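Local structure of aldolase (Escherichia coli, 6VOP) at residues Thr105-Leu110 and Leu190-Gly195; Ser10-Met15 and Gln59-Val64; Val127-Asn132 and Ala178-Glu183. The protein belongs to the class II aldolase and adducin N-terminal domain family and is a putative aldolase, present here as an assembly of four chains. The protein carries 2 engineered substitutions. All coordinates share one frame; numbering follows the deposited sequence.

The three contacts illustrate how helices are fixed to one another and to a central mixed sheet within a single family domain. Contact 2 comes first along the chain and joins helix 7-24 to the start of strand 62-64, next to the outermost strand 70-72. Contact 1 opens next, and both segments of contact 3 fall between its halves. Contacts 1 and 3 share helix 174-194, with centres about 16 Å apart, and both meet the third subunit. Contact 2 lies about 33 Å from contact 1 and 24 Å from contact 3, centre to centre, and no other chain touches it. This side of the sheet is tied within the subunit, whereas helix 174-194 serves both fold and assembly.

Contact 1: Thr105-Leu110 and Leu190-Gly195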
ATOM      1  N   THR A 105       0.713  15.894  -2.882  1.00 26.04           N
ATOM      2  CA  THR A 105       0.887  16.427  -4.228  1.00 21.83           C
ATOM      3  C   THR A 105      -0.459  16.616  -4.914  1.00 25.26           C
ATOM      4  O   THR A 105      -0.651  17.580  -5.665  1.00 25.54           O
ATOM      5  CB  THR A 105       1.782  15.506  -5.057  1.00 26.85           C
ATOM      6  OG1 THR A 105       2.969  15.186  -4.318  1.00 29.23           O
ATOM      7  CG2 THR A 105       2.175  16.183  -6.362  1.00 27.27           C
ATOM      8  N   ALA A 106      -1.407  15.709  -4.665  1.00 21.73           N
ATOM      9  CA  ALA A 106      -2.743  15.867  -5.229  1.00 34.09           C
ATOM     10  C   ALA A 106      -3.412  17.129  -4.699  1.00 36.61           C
ATOM     11  O   ALA A 106      -3.954  17.930  -5.471  1.00 23.27           O
ATOM     12  CB  ALA A 106      -3.595  14.634  -4.923  1.00 38.84           C
ATOM     13  N   LEU A 107      -3.378  17.327  -3.379  1.00 32.70           N
ATOM     14  CA  LEU A 107      -3.972  18.525  -2.795  1.00 30.85           C
ATOM     15  C   LEU A 107      -3.367  19.789  -3.391  1.00 28.46           C
ATOM     16  O   LEU A 107      -4.086  20.753  -3.675  1.00 23.87           O
ATOM     17  CB  LEU A 107      -3.798  18.509  -1.275  1.00 23.91           C
ATOM     18  CG  LEU A 107      -4.416  19.672  -0.490  1.00 23.87           C
ATOM     19  CD1 LEU A 107      -5.927  19.523  -0.367  1.00 24.69           C
ATOM     20  CD2 LEU A 107      -3.774  19.790   0.885  1.00 23.33           C
ATOM     21  N   SER A 108      -2.052  19.792  -3.620  1.00 22.02           N
ATOM     22  CA  SER A 108      -1.361  20.972  -4.129  1.00 35.65           C
ATOM     23  C   SER A 108      -1.751  21.336  -5.558  1.00 27.18           C
ATOM     24  O   SER A 108      -1.344  22.400  -6.034  1.00 29.40           O
ATOM     25  CB  SER A 108       0.153  20.765  -4.053  1.00 39.85           C
ATOM     26  OG  SER A 108       0.582  19.769  -4.964  1.00 38.62           O
ATOM     27  N   CYS A 109      -2.512  20.489  -6.251  1.00 23.93           N
ATOM     28  CA  CYS A 109      -2.935  20.748  -7.621  1.00 28.46           C
ATOM     29  C   CYS A 109      -4.350  21.304  -7.704  1.00 38.37           C
ATOM     30  O   CYS A 109      -4.914  21.370  -8.803  1.00 29.75           O
ATOM     31  CB  CYS A 109      -2.846  19.472  -8.459  1.00 28.11           C
ATOM     32  SG  CYS A 109      -1.208  18.748  -8.589  1.00 35.43           S
ATOM     33  N   LEU A 110      -4.937  21.694  -6.579  1.00 39.09           N
ATOM     34  CA  LEU A 110      -6.325  22.128  -6.551  1.00 40.95           C
ATOM     35  C   LEU A 110      -6.422  23.641  -6.696  1.00 53.12           C
ATOM     36  O   LEU A 110      -5.603  24.385  -6.148  1.00 60.12           O
ATOM     37  CB  LEU A 110      -6.997  21.681  -5.253  1.00 33.74           C
ATOM     38  CG  LEU A 110      -7.192  20.173  -5.085  1.00 28.83           C
ATOM     39  CD1 LEU A 110      -7.774  19.859  -3.717  1.00 26.63           C
ATOM     40  CD2 LEU A 110      -8.085  19.627  -6.187  1.00 29.80           C
ATOM     41  N   LEU A 190      -6.943  11.944   4.098  1.00 28.59           N
ATOM     42  CA  LEU A 190      -8.288  11.939   4.662  1.00 31.12           C
ATOM     43  C   LEU A 190      -9.198  12.930   3.951  1.00 35.49           C
ATOM     44  O   LEU A 190     -10.402  12.681   3.824  1.00 39.83           O
ATOM     45  CB  LEU A 190      -8.237  12.251   6.155  1.00 27.23           C
ATOM     46  CG  LEU A 190      -7.505  11.228   7.020  1.00 36.28           C
ATOM     47  CD1 LEU A 190      -7.648  11.576   8.492  1.00 40.42           C
ATOM     48  CD2 LEU A 190      -8.029   9.832   6.738  1.00 31.51           C
ATOM     49  N   ILE A 191      -8.643  14.051   3.484  1.00 28.87           N
ATOM     50  CA  ILE A 191      -9.446  15.051   2.784  1.00 29.19           C
ATOM     51  C   ILE A 191     -10.113  14.433   1.563  1.00 30.33           C
ATOM     52  O   ILE A 191     -11.330  14.545   1.372  1.00 36.61           O
ATOM     53  CB  ILE A 191      -8.577  16.263   2.401  1.00 25.87           C
ATOM     54  CG1 ILE A 191      -8.245  17.093   3.641  1.00 31.11           C
ATOM     55  CG2 ILE A 191      -9.282  17.119   1.364  1.00 24.68           C
ATOM     56  CD1 ILE A 191      -7.450  18.343   3.342  1.00 24.29           C
ATOM     57  N   PHE A 192      -9.327  13.758   0.724  1.00 30.46           N
ATOM     58  CA  PHE A 192      -9.885  13.159  -0.483  1.00 33.86           C
ATOM     59  C   PHE A 192     -10.785  11.971  -0.159  1.00 37.06           C
ATOM     60  O   PHE A 192     -11.761  11.723  -0.876  1.00 40.52           O
ATOM     61  CB  PHE A 192      -8.756  12.751  -1.429  1.00 25.03           C
ATOM     62  CG  PHE A 192      -8.048  13.919  -2.057  1.00 28.38           C
ATOM     63  CD1 PHE A 192      -8.563  14.532  -3.188  1.00 25.18           C
ATOM     64  CD2 PHE A 192      -6.874  14.415  -1.507  1.00 29.47           C
ATOM     65  CE1 PHE A 192      -7.920  15.613  -3.766  1.00 26.10           C
ATOM     66  CE2 PHE A 192      -6.224  15.496  -2.081  1.00 30.37           C
ATOM     67  CZ  PHE A 192      -6.749  16.095  -3.212  1.00 28.44           C
ATOM     68  N   ILE A 193     -10.487  11.239   0.917  1.00 30.33           N
ATOM     69  CA  ILE A 193     -11.317  10.097   1.295  1.00 30.48           C
ATOM     70  C   ILE A 193     -12.680  10.570   1.783  1.00 31.08           C
ATOM     71  O   ILE A 193     -13.721  10.019   1.402  1.00 35.96           O
ATOM     72  CB  ILE A 193     -10.602   9.244   2.358  1.00 40.84           C
ATOM     73  CG1 ILE A 193      -9.503   8.403   1.713  1.00 27.80           C
ATOM     74  CG2 ILE A 193     -11.596   8.353   3.097  1.00 29.89           C
ATOM     75  CD1 ILE A 193      -8.665   7.649   2.707  1.00 28.36           C
ATOM     76  N   LEU A 194     -12.694  11.595   2.636  1.00 33.44           N
ATOM     77  CA  LEU A 194     -13.960  12.135   3.121  1.00 39.78           C
ATOM     78  C   LEU A 194     -14.758  12.762   1.984  1.00 43.05           C
ATOM     79  O   LEU A 194     -15.976  12.568   1.893  1.00 48.17           O
ATOM     80  CB  LEU A 194     -13.702  13.144   4.239  1.00 29.89           C
ATOM     81  CG  LEU A 194     -13.130  12.520   5.515  1.00 30.42           C
ATOM     82  CD1 LEU A 194     -12.579  13.575   6.465  1.00 30.36           C
ATOM     83  CD2 LEU A 194     -14.181  11.668   6.205  1.00 32.27           C
ATOM     84  N   GLY A 195     -14.090  13.504   1.105  1.00 39.19           N
ATOM     85  CA  GLY A 195     -14.754  14.027  -0.078  1.00 43.43           C
ATOM     86  C   GLY A 195     -15.869  14.992   0.273  1.00 48.74           C
ATOM     87  O   GLY A 195     -15.707  15.897   1.100  1.00 49.95           O
TER
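F192 drives its ring against A106, L107 and L110, and this one aromatic side chain carries most of the contact between the end of helix 102-107 and the last turn of helix 174-194. Its CB already points at the opposing segment. From there CG is set beside the backbone N and anti to the carbonyl carbon (chi1 -70°), which projects the ring outward until CE2 and CZ, at the far edge of the ring, do the touching. CE2 comes to 4.0 Å from L107 CB, while CZ lies 3.6 Å from L107 N; the backbone N and CA of L107 both sit at the ring edge, close to its plane. CZ also meets A106 CB at 3.9 Å. L110 comes from the opposite direction and sets its CD1 3.9 Å from F192 CZ, approaching the ring obliquely.

A second, lighter contact runs alongside. The side chains of L107 and I191 meet at about a right angle, with L107 CD1 4.2 Å from I191 CD1. No hydrogen bond passes between the segments; the side-chain packing is apolar, with the backbone of L107 at the ring edge. The chain turns from L107 to L110 in a type I turn that brings L110 round to F192, and within it S108 OG donates to T105 O at 2.6 Å.

Around this junction, L107 and I191 both rest on I119 in a loop, and L107 also packs on L161 of strand 159-162. Subunits close in as well: A106 and L110 pack on L190 and L194 of the second subunit, and F192 on its R197. Helix 102-107 is thereby set between strand 159-162 of its own chain and two copies of helix 174-194.

Contact 2: Ser10-Met15 and Gln59-Val64; sequences SLREEM and QRLSKV
R12 and M15 of helix 7-24 pack on L61 in a helix-to-sheet contact, at the point where a short 3-10 segment gives way to strand 62-64. It combines an apolar core with an arginine that reaches over it to the backbone. L61 supplies the apolar part: its CD1 branch slots against the helix beside R12, 3.8 Å from R12 CB, and CD2 lies 3.9 Å from M15 SD. In M15, CG anti to the backbone N (chi1 166°) and a near-extended chi2 set sulfur against the leucine, while the bend at chi3 turns the terminal methyl CE off to another side.

R12 and L61 run past each other in opposite directions. With its chain fully extended from CG to NE, the arginine carries its guanidinium beyond the leucine side chain to the backbone from which that side chain springs. There R12 NH1 makes a weak hydrogen bond to L61 O, 3.3 Å long and bent to 141° at the hydrogen, and the same nitrogen donates to P58 O. Two carbonyls on the approach to the strand are thus drawn to one nitrogen. R12 NH2 passes 4.3 Å from K63 CD. The like charges at R12 NH2 and K63 NZ lie 5.5 Å apart and are probably eased by E8, which forms long, weak ion pairs with both residues.

Around these groups, R12 and L61 also rest on L45 of strand 44-46, while M15 packs on L35 and L37 of strand 33-38. The helix therefore lies across successive antiparallel strands of the mixed sheet, an N-terminal helix laid on the sheet of an alpha/beta domain of the AraD-like clan.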
ATOM      1  N   SER A  10      26.200   7.370  12.342  1.00 35.64           N
ATOM      2  CA  SER A  10      24.849   6.993  12.737  1.00 39.05           C
ATOM      3  C   SER A  10      23.806   7.929  12.137  1.00 42.92           C
ATOM      4  O   SER A  10      22.667   7.514  11.898  1.00 56.46           O
ATOM      5  CB  SER A  10      24.739   6.967  14.260  1.00 37.55           C
ATOM      6  OG  SER A  10      25.426   5.846  14.791  1.00 46.04           O
ATOM      7  N   LEU A  11      24.173   9.187  11.882  1.00 32.45           N
ATOM      8  CA  LEU A  11      23.252  10.098  11.211  1.00 28.33           C
ATOM      9  C   LEU A  11      23.091   9.730   9.741  1.00 30.75           C
ATOM     10  O   LEU A  11      21.986   9.816   9.191  1.00 26.45           O
ATOM     11  CB  LEU A  11      23.741  11.536  11.361  1.00 25.16           C
ATOM     12  CG  LEU A  11      23.569  12.118  12.764  1.00 27.96           C
ATOM     13  CD1 LEU A  11      24.401  13.378  12.942  1.00 25.29           C
ATOM     14  CD2 LEU A  11      22.104  12.391  13.045  1.00 24.11           C
ATOM     15  N   ARG A  12      24.181   9.318   9.087  1.00 33.05           N
ATOM     16  CA  ARG A  12      24.081   8.851   7.708  1.00 34.51           C
ATOM     17  C   ARG A  12      23.217   7.601   7.614  1.00 37.76           C
ATOM     18  O   ARG A  12      22.400   7.470   6.693  1.00 27.40           O
ATOM     19  CB  ARG A  12      25.474   8.577   7.140  1.00 32.96           C
ATOM     20  CG  ARG A  12      26.321   9.814   6.913  1.00 30.22           C
ATOM     21  CD  ARG A  12      27.726   9.439   6.467  1.00 33.27           C
ATOM     22  NE  ARG A  12      28.560  10.617   6.247  1.00 36.75           N
ATOM     23  CZ  ARG A  12      28.799  11.151   5.054  1.00 45.28           C
ATOM     24  NH1 ARG A  12      28.267  10.612   3.964  1.00 46.50           N
ATOM     25  NH2 ARG A  12      29.571  12.225   4.948  1.00 44.32           N
ATOM     26  N   GLU A  13      23.383   6.670   8.557  1.00 32.30           N
ATOM     27  CA  GLU A  13      22.574   5.455   8.550  1.00 31.64           C
ATOM     28  C   GLU A  13      21.114   5.763   8.849  1.00 33.38           C
ATOM     29  O   GLU A  13      20.214   5.146   8.266  1.00 37.40           O
ATOM     30  CB  GLU A  13      23.124   4.444   9.557  1.00 33.36           C
ATOM     31  CG  GLU A  13      24.369   3.712   9.090  1.00 46.85           C
ATOM     32  CD  GLU A  13      25.059   2.964  10.216  1.00 66.72           C
ATOM     33  OE1 GLU A  13      26.164   2.426   9.986  1.00 73.57           O
ATOM     34  OE2 GLU A  13      24.496   2.912  11.330  1.00 73.26           O
ATOM     35  N   GLU A  14      20.856   6.709   9.758  1.00 29.20           N
ATOM     36  CA  GLU A  14      19.477   7.084  10.055  1.00 35.09           C
ATOM     37  C   GLU A  14      18.798   7.683   8.831  1.00 30.64           C
ATOM     38  O   GLU A  14      17.624   7.397   8.560  1.00 27.37           O
ATOM     39  CB  GLU A  14      19.431   8.067  11.227  1.00 38.61           C
ATOM     40  CG  GLU A  14      18.016   8.465  11.634  1.00 52.77           C
ATOM     41  CD  GLU A  14      17.975   9.681  12.543  1.00 60.57           C
ATOM     42  OE1 GLU A  14      16.908   9.947  13.132  1.00 61.13           O
ATOM     43  OE2 GLU A  14      19.009  10.373  12.667  1.00 66.82           O
ATOM     44  N   MET A  15      19.521   8.513   8.077  1.00 27.57           N
ATOM     45  CA  MET A  15      18.963   9.074   6.851  1.00 27.71           C
ATOM     46  C   MET A  15      18.707   7.986   5.819  1.00 31.30           C
ATOM     47  O   MET A  15      17.635   7.945   5.207  1.00 32.72           O
ATOM     48  CB  MET A  15      19.902  10.140   6.293  1.00 31.20           C
ATOM     49  CG  MET A  15      19.601  10.554   4.865  1.00 38.93           C
ATOM     50  SD  MET A  15      20.359  12.138   4.463  1.00 41.22           S
ATOM     51  CE  MET A  15      19.403  13.219   5.522  1.00 30.39           C
ATOM     52  N   GLN A  59      27.761   6.314   2.876  1.00 38.17           N
ATOM     53  CA  GLN A  59      29.056   6.968   2.711  1.00 38.58           C
ATOM     54  C   GLN A  59      29.138   7.807   1.441  1.00 37.56           C
ATOM     55  O   GLN A  59      30.193   8.396   1.177  1.00 34.98           O
ATOM     56  CB  GLN A  59      30.183   5.931   2.721  1.00 49.70           C
ATOM     57  CG  GLN A  59      30.722   5.604   4.103  1.00 72.44           C
ATOM     58  CD  GLN A  59      29.873   4.580   4.813  1.00 90.37           C
ATOM     59  OE1 GLN A  59      29.562   4.730   5.992  1.00 93.41           O
ATOM     60  NE2 GLN A  59      29.528   3.507   4.112  1.00 94.40           N
ATOM     61  N   ARG A  60      28.067   7.872   0.650  1.00 33.74           N
ATOM     62  CA  ARG A  60      28.017   8.736  -0.519  1.00 37.45           C
ATOM     63  C   ARG A  60      27.014   9.868  -0.358  1.00 40.60           C
ATOM     64  O   ARG A  60      26.797  10.627  -1.309  1.00 37.85           O
ATOM     65  CB  ARG A  60      27.695   7.917  -1.771  1.00 35.98           C
ATOM     66  CG  ARG A  60      28.889   7.166  -2.345  1.00 39.30           C
ATOM     67  CD  ARG A  60      29.790   8.088  -3.164  1.00 39.83           C
ATOM     68  NE  ARG A  60      30.787   8.766  -2.337  1.00 38.49           N
ATOM     69  CZ  ARG A  60      31.601   9.728  -2.768  1.00 59.57           C
ATOM     70  NH1 ARG A  60      31.545  10.140  -4.027  1.00 56.61           N
ATOM     71  NH2 ARG A  60      32.477  10.282  -1.937  1.00 55.92           N
ATOM     72  N   LEU A  61      26.401   9.997   0.821  1.00 38.20           N
ATOM     73  CA  LEU A  61      25.500  11.105   1.089  1.00 27.33           C
ATOM     74  C   LEU A  61      26.253  12.427   0.994  1.00 34.49           C
ATOM     75  O   LEU A  61      27.415  12.530   1.395  1.00 33.60           O
ATOM     76  CB  LEU A  61      24.871  10.951   2.474  1.00 39.75           C
ATOM     77  CG  LEU A  61      23.789   9.878   2.621  1.00 34.81           C
ATOM     78  CD1 LEU A  61      23.422   9.666   4.082  1.00 25.83           C
ATOM     79  CD2 LEU A  61      22.562  10.260   1.808  1.00 36.69           C
ATOM     80  N   SER A  62      25.582  13.440   0.455  1.00 35.70           N
ATOM     81  CA  SER A  62      26.221  14.730   0.241  1.00 27.35           C
ATOM     82  C   SER A  62      26.460  15.449   1.564  1.00 32.63           C
ATOM     83  O   SER A  62      25.761  15.230   2.557  1.00 36.14           O
ATOM     84  CB  SER A  62      25.368  15.604  -0.677  1.00 26.91           C
ATOM     85  OG  SER A  62      25.024  14.906  -1.862  1.00 29.97           O
ATOM     86  N   LYS A  63      27.469  16.318   1.564  1.00 37.49           N
ATOM     87  CA  LYS A  63      27.826  17.135   2.721  1.00 32.96           C
ATOM     88  C   LYS A  63      28.012  18.562   2.225  1.00 32.49           C
ATOM     89  O   LYS A  63      28.910  18.830   1.420  1.00 27.65           O
ATOM     90  CB  LYS A  63      29.093  16.607   3.396  1.00 27.12           C
ATOM     91  CG  LYS A  63      29.340  17.131   4.801  1.00 27.85           C
ATOM     92  CD  LYS A  63      30.466  16.357   5.474  1.00 40.99           C
ATOM     93  CE  LYS A  63      30.900  17.012   6.775  1.00 48.70           C
ATOM     94  NZ  LYS A  63      32.173  16.430   7.292  1.00 50.48           N
ATOM     95  N   VAL A  64      27.156  19.473   2.686  1.00 27.15           N
ATOM     96  CA  VAL A  64      27.141  20.854   2.218  1.00 38.03           C
ATOM     97  C   VAL A  64      27.266  21.782   3.418  1.00 37.45           C
ATOM     98  O   VAL A  64      26.628  21.564   4.453  1.00 40.13           O
ATOM     99  CB  VAL A  64      25.859  21.172   1.416  1.00 28.59           C
ATOM    100  CG1 VAL A  64      25.913  22.585   0.858  1.00 30.45           C
ATOM    101  CG2 VAL A  64      25.667  20.162   0.293  1.00 33.25           C
TER

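Contact 3: Val127-Asn132 and Ala178-Glu183; sequences VMRMGN and ANNMEE
R129 and N180 meet with their flat groups turned steeply against each other, the guanidinium and amide planes 75° apart. The arginine chain leaves helix 125-129 toward helix 174-194 and bends at CG-CD (chi3 71°), which turns the NE edge of the guanidinium to the asparagine oxygen. R129 NE donates to N180 OD1 at 2.8 Å with an angle of 149° at the hydrogen, coming in nearly along the C=O axis, and OD1 lies slightly out of the guanidinium plane. Beyond this bond, R129 NH2 passes obliquely by the start of the N179 side chain, 3.3 Å from N179 CB. A water joins R129 NH2 to N179 ND2, held weakly from both ends.

M130 follows a different course. Its side chain slides past N180 in the opposite direction, so that M130 SD lies 3.9 Å from N180 CB, and a bend at chi3 brings the terminal methyl, CE, 3.4 Å from N180 O. The same methyl approaches E183 CB at 4.4 Å. N180 therefore has the guanidinium at its amide and the thioether along its stem, CB and backbone O.

The third subunit adds to the setting: N179 packs on its G30. The amide oxygen of the buried N180 receives a short N-H bond from a charged donor. The positive charge of R129 probably polarises that carbonyl, and through its bonds to N180 and, weakly, from NH1 to S31 of the third subunit the side chain joins helix 125-129 to helix 174-194 and to the subunit interface.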
ATOM      1  N   VAL A 127      -2.341  20.364  13.473  1.00 46.39           N
ATOM      2  CA  VAL A 127      -2.321  21.660  14.145  1.00 44.30           C
ATOM      3  C   VAL A 127      -1.361  21.633  15.329  1.00 47.02           C
ATOM      4  O   VAL A 127      -0.664  22.618  15.605  1.00 47.18           O
ATOM      5  CB  VAL A 127      -3.744  22.058  14.575  1.00 46.71           C
ATOM      6  CG1 VAL A 127      -3.727  23.382  15.321  1.00 46.92           C
ATOM      7  CG2 VAL A 127      -4.650  22.141  13.363  1.00 43.92           C
ATOM      8  N   MET A 128      -1.302  20.506  16.043  1.00 46.63           N
ATOM      9  CA  MET A 128      -0.422  20.400  17.202  1.00 47.47           C
ATOM     10  C   MET A 128       1.044  20.413  16.787  1.00 45.65           C
ATOM     11  O   MET A 128       1.864  21.116  17.390  1.00 52.30           O
ATOM     12  CB  MET A 128      -0.736  19.126  17.987  1.00 51.00           C
ATOM     13  CG  MET A 128      -2.008  19.187  18.810  1.00 59.00           C
ATOM     14  SD  MET A 128      -2.387  17.595  19.565  1.00 65.20           S
ATOM     15  CE  MET A 128      -0.933  17.342  20.579  1.00 64.54           C
ATOM     16  N   ARG A 129       1.393  19.640  15.760  1.00 44.69           N
ATOM     17  CA  ARG A 129       2.786  19.457  15.372  1.00 49.64           C
ATOM     18  C   ARG A 129       3.298  20.561  14.453  1.00 52.19           C
ATOM     19  O   ARG A 129       4.415  21.056  14.646  1.00 56.97           O
ATOM     20  CB  ARG A 129       2.965  18.095  14.697  1.00 54.09           C
ATOM     21  CG  ARG A 129       2.391  16.923  15.484  1.00 56.61           C
ATOM     22  CD  ARG A 129       2.478  15.629  14.687  1.00 54.88           C
ATOM     23  NE  ARG A 129       3.854  15.156  14.580  1.00 53.81           N
ATOM     24  CZ  ARG A 129       4.429  14.335  15.453  1.00 67.23           C
ATOM     25  NH1 ARG A 129       3.743  13.890  16.497  1.00 75.14           N
ATOM     26  NH2 ARG A 129       5.688  13.959  15.283  1.00 72.37           N
ATOM     27  N   MET A 130       2.509  20.964  13.458  1.00 47.85           N
ATOM     28  CA  MET A 130       2.951  21.916  12.444  1.00 52.25           C
ATOM     29  C   MET A 130       2.221  23.249  12.486  1.00 51.19           C
ATOM     30  O   MET A 130       2.858  24.297  12.353  1.00 57.06           O
ATOM     31  CB  MET A 130       2.790  21.305  11.045  1.00 47.16           C
ATOM     32  CG  MET A 130       3.843  20.267  10.689  1.00 46.60           C
ATOM     33  SD  MET A 130       3.226  19.062   9.495  1.00 52.41           S
ATOM     34  CE  MET A 130       2.213  18.026  10.548  1.00 48.71           C
ATOM     35  N   GLY A 131       0.909  23.241  12.654  1.00 38.79           N
ATOM     36  CA  GLY A 131       0.130  24.481  12.665  1.00 34.28           C
ATOM     37  C   GLY A 131      -0.387  24.836  11.268  1.00 52.58           C
ATOM     38  O   GLY A 131      -1.212  24.118  10.713  1.00 61.26           O
ATOM     39  N   ASN A 132       0.111  25.941  10.721  1.00 51.00           N
ATOM     40  CA  ASN A 132      -0.303  26.398   9.404  1.00 48.53           C
ATOM     41  C   ASN A 132       0.585  25.795   8.326  1.00 44.80           C
ATOM     42  O   ASN A 132       1.811  25.745   8.467  1.00 50.96           O
ATOM     43  CB  ASN A 132      -0.254  27.922   9.321  1.00 58.19           C
ATOM     44  CG  ASN A 132      -1.223  28.581  10.268  1.00 69.40           C
ATOM     45  OD1 ASN A 132      -2.222  27.979  10.666  1.00 74.26           O
ATOM     46  ND2 ASN A 132      -0.937  29.823  10.642  1.00 73.35           N
ATOM     47  N   ALA A 178      10.256  13.660   9.614  1.00 32.15           N
ATOM     48  CA  ALA A 178       9.630  12.526   8.943  1.00 33.76           C
ATOM     49  C   ALA A 178       8.233  12.271   9.494  1.00 36.32           C
ATOM     50  O   ALA A 178       7.277  12.083   8.733  1.00 27.43           O
ATOM     51  CB  ALA A 178      10.502  11.278   9.086  1.00 28.02           C
ATOM     52  N   ASN A 179       8.097  12.266  10.825  1.00 28.23           N
ATOM     53  CA  ASN A 179       6.787  12.063  11.436  1.00 28.82           C
ATOM     54  C   ASN A 179       5.818  13.170  11.046  1.00 27.52           C
ATOM     55  O   ASN A 179       4.639  12.908  10.781  1.00 52.08           O
ATOM     56  CB  ASN A 179       6.922  11.987  12.956  1.00 30.77           C
ATOM     57  CG  ASN A 179       7.652  10.744  13.412  1.00 41.47           C
ATOM     58  OD1 ASN A 179       7.710   9.744  12.694  1.00 50.09           O
ATOM     59  ND2 ASN A 179       8.212  10.795  14.616  1.00 42.70           N
ATOM     60  N   ASN A 180       6.298  14.415  11.007  1.00 30.79           N
ATOM     61  CA  ASN A 180       5.449  15.523  10.583  1.00 34.03           C
ATOM     62  C   ASN A 180       5.008  15.355   9.135  1.00 33.93           C
ATOM     63  O   ASN A 180       3.838  15.578   8.803  1.00 24.14           O
ATOM     64  CB  ASN A 180       6.185  16.848  10.768  1.00 30.16           C
ATOM     65  CG  ASN A 180       6.329  17.237  12.218  1.00 39.22           C
ATOM     66  OD1 ASN A 180       5.666  16.676  13.091  1.00 41.25           O
ATOM     67  ND2 ASN A 180       7.198  18.206  12.488  1.00 47.10           N
ATOM     68  N   MET A 181       5.936  14.969   8.255  1.00 28.26           N
ATOM     69  CA  MET A 181       5.570  14.699   6.870  1.00 22.95           C
ATOM     70  C   MET A 181       4.515  13.604   6.790  1.00 25.45           C
ATOM     71  O   MET A 181       3.572  13.695   5.994  1.00 25.02           O
ATOM     72  CB  MET A 181       6.811  14.314   6.066  1.00 22.75           C
ATOM     73  CG  MET A 181       6.517  13.628   4.740  1.00 28.16           C
ATOM     74  SD  MET A 181       5.831  14.746   3.505  1.00 37.58           S
ATOM     75  CE  MET A 181       7.287  15.697   3.073  1.00 42.45           C
ATOM     76  N   GLU A 182       4.643  12.571   7.624  1.00 24.75           N
ATOM     77  CA  GLU A 182       3.700  11.461   7.569  1.00 27.57           C
ATOM     78  C   GLU A 182       2.304  11.880   8.020  1.00 32.50           C
ATOM     79  O   GLU A 182       1.310  11.391   7.471  1.00 32.00           O
ATOM     80  CB  GLU A 182       4.220  10.294   8.408  1.00 30.33           C
ATOM     81  CG  GLU A 182       5.364   9.534   7.744  1.00 40.73           C
ATOM     82  CD  GLU A 182       5.850   8.357   8.569  1.00 55.56           C
ATOM     83  OE1 GLU A 182       7.025   8.369   8.996  1.00 52.31           O
ATOM     84  OE2 GLU A 182       5.056   7.417   8.787  1.00 61.13           O
ATOM     85  N   GLU A 183       2.202  12.785   8.997  1.00 36.21           N
ATOM     86  CA  GLU A 183       0.889  13.239   9.445  1.00 42.31           C
ATOM     87  C   GLU A 183       0.271  14.244   8.480  1.00 34.22           C
ATOM     88  O   GLU A 183      -0.960  14.326   8.381  1.00 26.61           O
ATOM     89  CB  GLU A 183       0.982  13.842  10.849  1.00 45.10           C
ATOM     90  CG  GLU A 183      -0.364  14.003  11.549  1.00 54.97           C
ATOM     91  CD  GLU A 183      -0.880  12.702  12.139  1.00 76.73           C
ATOM     92  OE1 GLU A 183      -2.050  12.350  11.876  1.00 84.20           O
ATOM     93  OE2 GLU A 183      -0.118  12.032  12.868  1.00 85.02           O
TER
HETATM   94  O   HOH W   1       8.061  13.649  16.562  1.00  9.41           O